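Local coordinates for protein 11S globulin (Wrightia tinctoria, PDB 5WXU) that probably serves as a hexameric seed storage protein and binds the plant hormone auxin (indole-3-acetic acid), at residues Ile58-Ala62 against Gly63-Ile67; Thr317-Ser320 against Tyr321-Pro324; Asp379-Gln382 against Gly383-Phe386; Leu448-Asn451 against Arg452-Ile455. All coordinates share one frame; numbering follows the deposited sequence. Where two conformers were deposited one is given.

Contacts 1 to 3 are turns; contact 4 is the exit from a helix. Contact 1 is a hairpin of the first cupin domain; contacts 2 and 3 belong to the second, where both reach the same antiparallel sheet, with centres about 25 Å apart. Contacts 1 and 3 approach each other to about 7 Å at their nearest atoms, and Arg84 bridges them by bonding Glu66 of one and Gly383 of the other. Contact 4 lies at the far end, its centre about 48 Å from that of contact 1. Contact 4 lies near auxin: the Glu453 side chain is about 9 Å from a bound indole-3-acetic acid. Contacts 2 and 4 both touch a second subunit.

Contact 1 (Ile58-Ala62 against Gly63-Ile67); sequences IQHEA and GYSEI
His60 and Ser65 join by their side chains across a tight beta hairpin, NE2 to OG at 3.0 Å, at the edge of the imidazole and in its plane. Either atom could be the donor. The hairpin pairs strand 56-60 with strand 63-67, their axes 164° apart, at the edge of a sheet of the first cupin domain; Glu61 and Ala62 make the reversal. Ser65 OG is also bonded to His85 on the next strand, so its hydroxyl is tied both to His60 and to strand 80-87. Beneath the side chains the backbones form a near-straight pair of bonds, Ile58 N to Ser65 O at 2.8 Å and Ser65 N to Ile58 O at 2.8 Å. Nearer the turn, His60 N reaches Gly63 O at 2.8 Å.

Gly63 has backbone angles (phi 158°) at which a beta carbon would be jammed against the preceding carbonyl, and its buried N has no partner. His60 CG, anti to the carbonyl carbon (chi1 -42°), carries the ring along the second strand, where CD2 packs 3.6 Å from Tyr64 CA. Tyr64 projects from the other face of the sheet; its CB lies 3.2 Å from Ile58 O, while its ring leads away to a cation-pi contact with Arg57. On the His60 side, Trp222 covers Ile58, His60 and Ser65. Farthest from the turn, the two isoleucines converge obliquely by their ends, Ile58 CD1 meeting Ile67 CD1 at 3.7 Å.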
# COMPACT_ATOMS: atom_id res chain seq x y z
N ILE B 58 11.26 -41.10 9.95
CA ILE B 58 12.69 -40.97 10.18
C ILE B 58 12.97 -40.92 11.65
O ILE B 58 12.49 -40.00 12.39
CB ILE B 58 13.23 -39.70 9.54
CG1 ILE B 58 12.92 -39.71 8.03
CG2 ILE B 58 14.72 -39.56 9.81
CD1 ILE B 58 13.09 -38.35 7.43
N GLN B 59 13.83 -41.85 12.09
CA GLN B 59 14.32 -41.86 13.47
C GLN B 59 15.50 -40.95 13.81
O GLN B 59 16.52 -40.93 13.13
CB GLN B 59 14.77 -43.29 13.84
CG GLN B 59 13.65 -44.18 14.29
CD GLN B 59 13.00 -43.69 15.57
OE1 GLN B 59 13.60 -43.04 16.45
NE2 GLN B 59 11.74 -43.95 15.66
N HIS B 60 15.41 -40.27 14.91
CA HIS B 60 16.58 -39.59 15.42
C HIS B 60 16.90 -40.13 16.78
O HIS B 60 16.11 -40.87 17.37
CB HIS B 60 16.30 -38.03 15.49
CG HIS B 60 15.58 -37.50 14.28
ND1 HIS B 60 16.19 -37.35 13.05
CD2 HIS B 60 14.29 -37.09 14.10
CE1 HIS B 60 15.31 -36.93 12.16
NE2 HIS B 60 14.14 -36.78 12.76
N GLU B 61 17.97 -39.63 17.38
CA GLU B 61 18.29 -40.00 18.72
C GLU B 61 17.20 -39.62 19.70
O GLU B 61 16.84 -40.42 20.56
CB GLU B 61 19.56 -39.32 19.14
CG GLU B 61 19.88 -39.53 20.59
CD GLU B 61 21.16 -38.94 21.02
OE1 GLU B 61 21.25 -37.71 21.22
OE2 GLU B 61 22.07 -39.75 21.25
N ALA B 62 16.66 -38.40 19.54
CA ALA B 62 15.78 -37.80 20.49
C ALA B 62 14.37 -37.49 19.95
O ALA B 62 13.68 -36.60 20.46
CB ALA B 62 16.42 -36.58 21.07
N GLY B 63 13.94 -38.27 19.00
CA GLY B 63 12.61 -38.17 18.48
C GLY B 63 12.55 -38.77 17.11
O GLY B 63 13.47 -39.49 16.74
N TYR B 64 11.50 -38.46 16.37
CA TYR B 64 11.29 -38.92 15.05
C TYR B 64 10.43 -37.97 14.22
O TYR B 64 9.75 -37.10 14.79
CB TYR B 64 10.63 -40.29 15.00
CG TYR B 64 9.31 -40.42 15.71
CD1 TYR B 64 9.24 -40.81 17.05
CD2 TYR B 64 8.12 -40.21 15.01
CE1 TYR B 64 7.99 -40.93 17.70
CE2 TYR B 64 6.91 -40.36 15.62
CZ TYR B 64 6.85 -40.73 16.96
OH TYR B 64 5.61 -40.87 17.53
N SER B 65 10.52 -38.13 12.91
CA SER B 65 9.75 -37.31 11.97
C SER B 65 8.93 -38.14 11.06
O SER B 65 9.47 -38.95 10.34
CB SER B 65 10.71 -36.43 11.16
OG SER B 65 11.52 -35.63 12.02
N GLU B 66 7.63 -37.88 10.96
CA GLU B 66 6.74 -38.62 10.08
C GLU B 66 6.34 -37.73 8.96
O GLU B 66 5.92 -36.57 9.23
CB GLU B 66 5.49 -39.09 10.82
CG GLU B 66 5.80 -39.89 12.08
CD GLU B 66 4.49 -40.45 12.68
OE1 GLU B 66 3.80 -39.75 13.42
OE2 GLU B 66 4.15 -41.59 12.40
N ILE B 67 6.49 -38.22 7.74
CA ILE B 67 6.27 -37.46 6.52
C ILE B 67 5.10 -38.00 5.75
O ILE B 67 5.03 -39.21 5.47
CB ILE B 67 7.53 -37.45 5.67
CG1 ILE B 67 8.67 -36.89 6.48
CG2 ILE B 67 7.29 -36.69 4.36
CD1 ILE B 67 9.99 -37.11 5.77

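Contact 2 (Thr317-Ser320 against Tyr321-Pro324); sequences TLNS and YNLP. With PO4 (phosphate ion), chain O.
Asn322 lays its carboxamide beside that of Asn319, the two planes 29° apart, and sends OD1 back to the backbone: Asn319 N donates to Asn322 OD1 at 3.0 Å, from a direction tilted off the carbonyl plane. The return bonds converge on one atom, Asn319 O, which accepts Asn322 N at 2.9 Å from above its plane and Leu323 N at 2.9 Å within it. Asn319 turns its own OD1 onto Tyr321 N (2.9 Å, on a lone pair); CG sits between the backbone N and the carbonyl carbon (chi1 50°), which aims the amide forward along the chain. The same OD1 lies 3.2 Å from Tyr321 CB, with amide and ring almost perpendicular.

The far edge of the Tyr321 ring faces a phosphate, probably from the crystallisation liquor; OH to O1 is modelled at a doubtfully short 2.4 Å. Lys415 of the same chain and Thr289 of a second subunit also hold this ion. Leu318 CD1 packs 4.1 Å from Leu323 CB. The bond from Asn319 OD1 to Tyr321 N is an Asx turn; with Asn319 O accepting from Asn322 N and Leu323 N it makes an Asx motif, here in the loop between strand 313-318 and helix 325-329 of the second cupin domain.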
# COMPACT_ATOMS: atom_id res chain seq x y z
N THR B 317 -10.28 -18.40 14.52
CA THR B 317 -9.61 -18.05 13.23
C THR B 317 -8.27 -17.32 13.46
O THR B 317 -8.04 -16.66 14.48
CB THR B 317 -10.43 -17.05 12.42
OG1 THR B 317 -10.40 -15.76 13.11
CG2 THR B 317 -11.79 -17.57 12.11
N LEU B 318 -7.33 -17.53 12.53
CA LEU B 318 -6.03 -16.94 12.70
C LEU B 318 -5.66 -16.40 11.30
O LEU B 318 -5.33 -17.18 10.38
CB LEU B 318 -4.97 -17.90 13.18
CG LEU B 318 -3.57 -17.34 13.42
CD1 LEU B 318 -3.68 -16.31 14.52
CD2 LEU B 318 -2.61 -18.45 13.76
N ASN B 319 -5.78 -15.08 11.10
CA ASN B 319 -5.42 -14.51 9.82
C ASN B 319 -4.69 -13.17 10.09
O ASN B 319 -4.32 -12.88 11.23
CB ASN B 319 -6.68 -14.22 8.94
CG ASN B 319 -7.74 -13.44 9.69
OD1 ASN B 319 -7.49 -12.32 10.24
ND2 ASN B 319 -8.92 -14.10 9.86
N SER B 320 -4.39 -12.50 9.01
CA SER B 320 -3.61 -11.28 9.09
C SER B 320 -4.28 -10.10 9.81
O SER B 320 -3.63 -9.14 10.11
CB SER B 320 -3.05 -10.90 7.75
OG SER B 320 -4.08 -10.73 6.81
N TYR B 321 -5.53 -10.22 10.18
CA TYR B 321 -6.14 -9.24 11.09
C TYR B 321 -5.81 -9.49 12.57
O TYR B 321 -6.16 -8.73 13.46
CB TYR B 321 -7.63 -9.16 10.89
CG TYR B 321 -8.04 -8.58 9.60
CD1 TYR B 321 -7.89 -7.22 9.35
CD2 TYR B 321 -8.71 -9.34 8.67
CE1 TYR B 321 -8.32 -6.68 8.15
CE2 TYR B 321 -9.14 -8.80 7.48
CZ TYR B 321 -8.96 -7.47 7.23
OH TYR B 321 -9.38 -6.93 6.02
N ASN B 322 -5.12 -10.61 12.83
CA ASN B 322 -4.72 -11.10 14.12
C ASN B 322 -3.21 -11.10 14.20
O ASN B 322 -2.62 -10.53 15.07
CB ASN B 322 -5.27 -12.53 14.44
CG ASN B 322 -6.74 -12.73 14.04
OD1 ASN B 322 -7.19 -13.79 13.41
ND2 ASN B 322 -7.54 -11.70 14.39
N LEU B 323 -2.58 -11.77 13.26
CA LEU B 323 -1.16 -11.98 13.30
C LEU B 323 -0.56 -11.39 12.02
O LEU B 323 -0.67 -11.97 10.96
CB LEU B 323 -0.87 -13.50 13.37
CG LEU B 323 0.56 -14.04 13.39
CD1 LEU B 323 1.32 -13.40 14.53
CD2 LEU B 323 0.61 -15.54 13.40
N PRO B 324 0.18 -10.27 12.11
CA PRO B 324 0.57 -9.52 10.95
C PRO B 324 1.41 -10.21 9.93
O PRO B 324 1.21 -10.01 8.74
CB PRO B 324 1.34 -8.28 11.54
CG PRO B 324 0.89 -8.21 12.89
CD PRO B 324 0.36 -9.52 13.35
P PO4 O . -11.26 -9.06 3.96
O1 PO4 O . -9.95 -8.32 4.10
O2 PO4 O . -11.25 -10.47 4.43
O3 PO4 O . -12.15 -8.18 4.84
O4 PO4 O . -11.62 -8.99 2.48

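Contact 3 (Asp379-Gln382 against Gly383-Phe386); sequences DVRQ and GQLF
Arg381 to Gln384 form a type II beta turn, closed by Gln384 N donating to Arg381 O at 3.1 Å. Gly383 takes its third position, where a beta carbon would clash with Gln382 O. The runs before and after the turn point 133° apart in chain direction, well short of antiparallel, and each pairs with a different strand: in the second cupin domain, strand 379-381 pairs with strand 361-368, whereas strand 385-388 pairs with strand 354-359. The turn thus carries the chain from one sheet of the cupin barrel to the other.

Gln384 extends beyond CG and lies alongside the Arg381 side chain, pointing the same way. Its OE1 reaches back to Arg381 N at 2.8 Å, the donor standing 39° out of the amide plane. The same oxygen accepts a water at 2.9 Å, which also bonds weakly to Asp379 O, and it packs 3.7 Å from Arg381 CG. Arg381 N and this water would probably lose their shared acceptor if Gln384 were replaced by an alanine, with one flank of the Arg381 chain uncovered as well. The end of Arg381 swings away toward Asp379, where NH1 makes a long salt bridge with OD2.

On the inner side, Val380 and Phe386 meet roughly at a right angle, joined there by Leu365 of strand 361-368. Phe386 CG is set between its backbone N and carbonyl carbon (chi1 58°), which turns the ring back toward the valine, with CD2 3.9 Å from Val380 CG1.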
# COMPACT_ATOMS: atom_id res chain seq x y z
N ASP B 379 -15.39 -41.44 7.51
CA ASP B 379 -14.84 -40.99 8.77
C ASP B 379 -13.58 -40.17 8.64
O ASP B 379 -12.82 -40.33 7.65
CB ASP B 379 -14.50 -42.18 9.66
CG ASP B 379 -15.75 -43.00 10.03
OD1 ASP B 379 -16.87 -42.41 10.15
OD2 ASP B 379 -15.58 -44.23 10.24
N VAL B 380 -13.37 -39.29 9.62
CA VAL B 380 -12.08 -38.75 9.89
C VAL B 380 -11.82 -39.01 11.31
O VAL B 380 -12.75 -39.01 12.15
CB VAL B 380 -11.90 -37.27 9.50
CG1 VAL B 380 -12.16 -37.11 8.01
CG2 VAL B 380 -12.84 -36.34 10.32
N ARG B 381 -10.56 -39.22 11.63
CA ARG B 381 -10.21 -39.45 13.01
C ARG B 381 -8.88 -38.96 13.38
O ARG B 381 -8.12 -38.60 12.49
CB ARG B 381 -10.40 -40.94 13.34
CG ARG B 381 -9.53 -41.93 12.61
CD ARG B 381 -10.20 -43.35 12.68
NE ARG B 381 -11.07 -43.52 13.87
CZ ARG B 381 -12.42 -43.46 13.94
NH1 ARG B 381 -13.20 -43.27 12.85
NH2 ARG B 381 -13.01 -43.58 15.13
N GLN B 382 -8.59 -38.97 14.69
CA GLN B 382 -7.37 -38.41 15.27
C GLN B 382 -6.12 -38.93 14.55
O GLN B 382 -5.97 -40.12 14.21
CB GLN B 382 -7.27 -38.68 16.76
CG GLN B 382 -6.05 -38.08 17.44
CD GLN B 382 -5.92 -38.53 18.87
OE1 GLN B 382 -6.84 -38.36 19.67
NE2 GLN B 382 -4.79 -39.13 19.20
N GLY B 383 -5.24 -37.99 14.27
CA GLY B 383 -3.99 -38.27 13.57
C GLY B 383 -4.05 -38.21 12.08
O GLY B 383 -3.01 -38.30 11.45
N GLN B 384 -5.22 -38.05 11.48
CA GLN B 384 -5.36 -37.96 10.07
C GLN B 384 -5.29 -36.49 9.59
O GLN B 384 -5.77 -35.60 10.28
CB GLN B 384 -6.64 -38.61 9.56
CG GLN B 384 -6.73 -40.13 9.87
CD GLN B 384 -8.01 -40.74 9.35
OE1 GLN B 384 -9.05 -40.14 9.46
NE2 GLN B 384 -7.92 -41.89 8.67
N LEU B 385 -4.73 -36.34 8.39
CA LEU B 385 -4.75 -35.13 7.60
C LEU B 385 -5.77 -35.24 6.47
O LEU B 385 -5.88 -36.29 5.83
CB LEU B 385 -3.37 -34.94 6.98
CG LEU B 385 -2.94 -33.55 6.47
CD1 LEU B 385 -2.58 -32.65 7.66
CD2 LEU B 385 -1.78 -33.63 5.47
N PHE B 386 -6.46 -34.15 6.13
CA PHE B 386 -7.35 -34.13 4.93
C PHE B 386 -7.31 -32.80 4.21
O PHE B 386 -7.20 -31.71 4.88
CB PHE B 386 -8.82 -34.60 5.16
CG PHE B 386 -9.61 -33.85 6.18
CD1 PHE B 386 -10.41 -32.78 5.80
CD2 PHE B 386 -9.64 -34.23 7.51
CE1 PHE B 386 -11.19 -32.09 6.70
CE2 PHE B 386 -10.38 -33.52 8.43
CZ PHE B 386 -11.21 -32.47 8.01
O HOH W 1 -10.81 -42.39 8.97

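Contact 4 (Leu448-Asn451 against Arg452-Ile455); sequences LKYN and REEI
Glu453 folds back on Tyr450: CG lies anti to its carbonyl carbon (chi1 -74°) and the chain bends again at chi2 (-58°), bringing OE2 to 2.8 Å from Tyr450 O. Both are acceptors, so this is no hydrogen bond. The approach is probably eased by Arg427, whose NH2 makes a salt bridge with the same OE2. The carboxylate stands 23° from the plane of the Tyr450 ring, and OE2 is 3.7 Å from Tyr450 CB. Without the Glu453 carboxylate, as with an alanine here, the Arg427 guanidinium would probably lose its mate and be freer to turn.

Waters bridge the backbone beyond helix 442-450. One accepts from Arg452 N at 3.1 Å and lies 2.9 Å from Leu448 O; another donates to Asn451 O and accepts from Glu453 N, both at 3.1 Å. Arg452, bent at chi2, turns its guanidinium toward Glu454, forming a salt bridge whose NH1 to OE2 bond (2.9 Å) is weak in angle. Arg452 NH2 also bonds the carbonyl of Arg236 of a third subunit, and Asn451 ND2 that of Gly239 there, while Phe127 of a second subunit packs on Glu453. The arrangement is the exit from helix 442-450 at a subunit junction, bordering the auxin site: Arg427, with which Glu453 pairs, belongs to the indole-3-acetate site, though no ligand is bound to it in this chain.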
# COMPACT_ATOMS: atom_id res chain seq x y z
N LEU B 448 -35.99 -23.44 3.60
CA LEU B 448 -34.57 -23.54 3.22
C LEU B 448 -33.71 -22.35 3.69
O LEU B 448 -32.61 -22.51 4.28
CB LEU B 448 -34.44 -23.75 1.72
CG LEU B 448 -33.10 -24.25 1.22
CD1 LEU B 448 -32.74 -25.68 1.67
CD2 LEU B 448 -33.06 -24.15 -0.29
N LYS B 449 -34.23 -21.15 3.46
CA LYS B 449 -33.57 -19.94 3.93
C LYS B 449 -33.38 -19.83 5.44
O LYS B 449 -32.25 -19.49 5.93
CB LYS B 449 -34.31 -18.67 3.44
CG LYS B 449 -33.87 -18.22 2.10
CD LYS B 449 -34.40 -16.83 1.75
CE LYS B 449 -33.97 -16.36 0.39
NZ LYS B 449 -33.86 -14.85 0.24
N TYR B 450 -34.46 -20.12 6.21
CA TYR B 450 -34.55 -19.73 7.61
C TYR B 450 -34.55 -20.78 8.71
O TYR B 450 -34.46 -20.41 9.86
CB TYR B 450 -35.75 -18.79 7.79
CG TYR B 450 -35.73 -17.63 6.84
CD1 TYR B 450 -34.67 -16.74 6.84
CD2 TYR B 450 -36.75 -17.40 5.92
CE1 TYR B 450 -34.63 -15.66 5.99
CE2 TYR B 450 -36.73 -16.33 5.03
CZ TYR B 450 -35.65 -15.45 5.06
OH TYR B 450 -35.57 -14.37 4.25
N ASN B 451 -34.58 -22.08 8.39
CA ASN B 451 -34.74 -23.12 9.44
C ASN B 451 -33.54 -23.17 10.40
O ASN B 451 -33.73 -23.36 11.59
CB ASN B 451 -35.03 -24.54 8.86
CG ASN B 451 -36.54 -24.79 8.56
OD1 ASN B 451 -37.33 -23.89 8.65
ND2 ASN B 451 -36.91 -26.04 8.24
N ARG B 452 -32.34 -22.98 9.88
CA ARG B 452 -31.15 -22.81 10.74
C ARG B 452 -30.81 -21.31 10.92
O ARG B 452 -30.48 -20.63 9.93
CB ARG B 452 -29.98 -23.55 10.15
CG ARG B 452 -30.22 -25.06 10.14
CD ARG B 452 -29.98 -25.60 11.53
NE ARG B 452 -29.56 -26.95 11.42
CZ ARG B 452 -28.98 -27.63 12.38
NH1 ARG B 452 -28.80 -27.11 13.60
NH2 ARG B 452 -28.67 -28.86 12.11
N GLU B 453 -30.87 -20.86 12.16
CA GLU B 453 -30.59 -19.48 12.53
C GLU B 453 -29.17 -19.29 13.03
O GLU B 453 -28.77 -18.20 13.32
CB GLU B 453 -31.62 -18.97 13.57
CG GLU B 453 -32.99 -18.68 12.93
CD GLU B 453 -32.92 -17.64 11.77
OE1 GLU B 453 -32.16 -16.62 11.89
OE2 GLU B 453 -33.60 -17.87 10.72
N GLU B 454 -28.40 -20.36 13.09
CA GLU B 454 -27.01 -20.28 13.52
C GLU B 454 -26.18 -19.62 12.44
O GLU B 454 -26.56 -19.62 11.31
CB GLU B 454 -26.37 -21.66 13.76
CG GLU B 454 -27.06 -22.50 14.85
CD GLU B 454 -28.07 -23.55 14.31
OE1 GLU B 454 -28.82 -23.30 13.36
OE2 GLU B 454 -28.07 -24.65 14.86
N ILE B 455 -25.01 -19.13 12.83
CA ILE B 455 -23.90 -18.85 11.89
C ILE B 455 -22.83 -19.88 12.12
O ILE B 455 -22.31 -19.99 13.25
CB ILE B 455 -23.31 -17.44 12.11
CG1 ILE B 455 -24.34 -16.39 11.73
CG2 ILE B 455 -22.05 -17.25 11.31
CD1 ILE B 455 -23.96 -14.89 11.98
O HOH W 2 -32.05 -23.70 6.83
O HOH W 3 -30.22 -21.77 7.08
O HOH W 4 -32.08 -22.85 14.16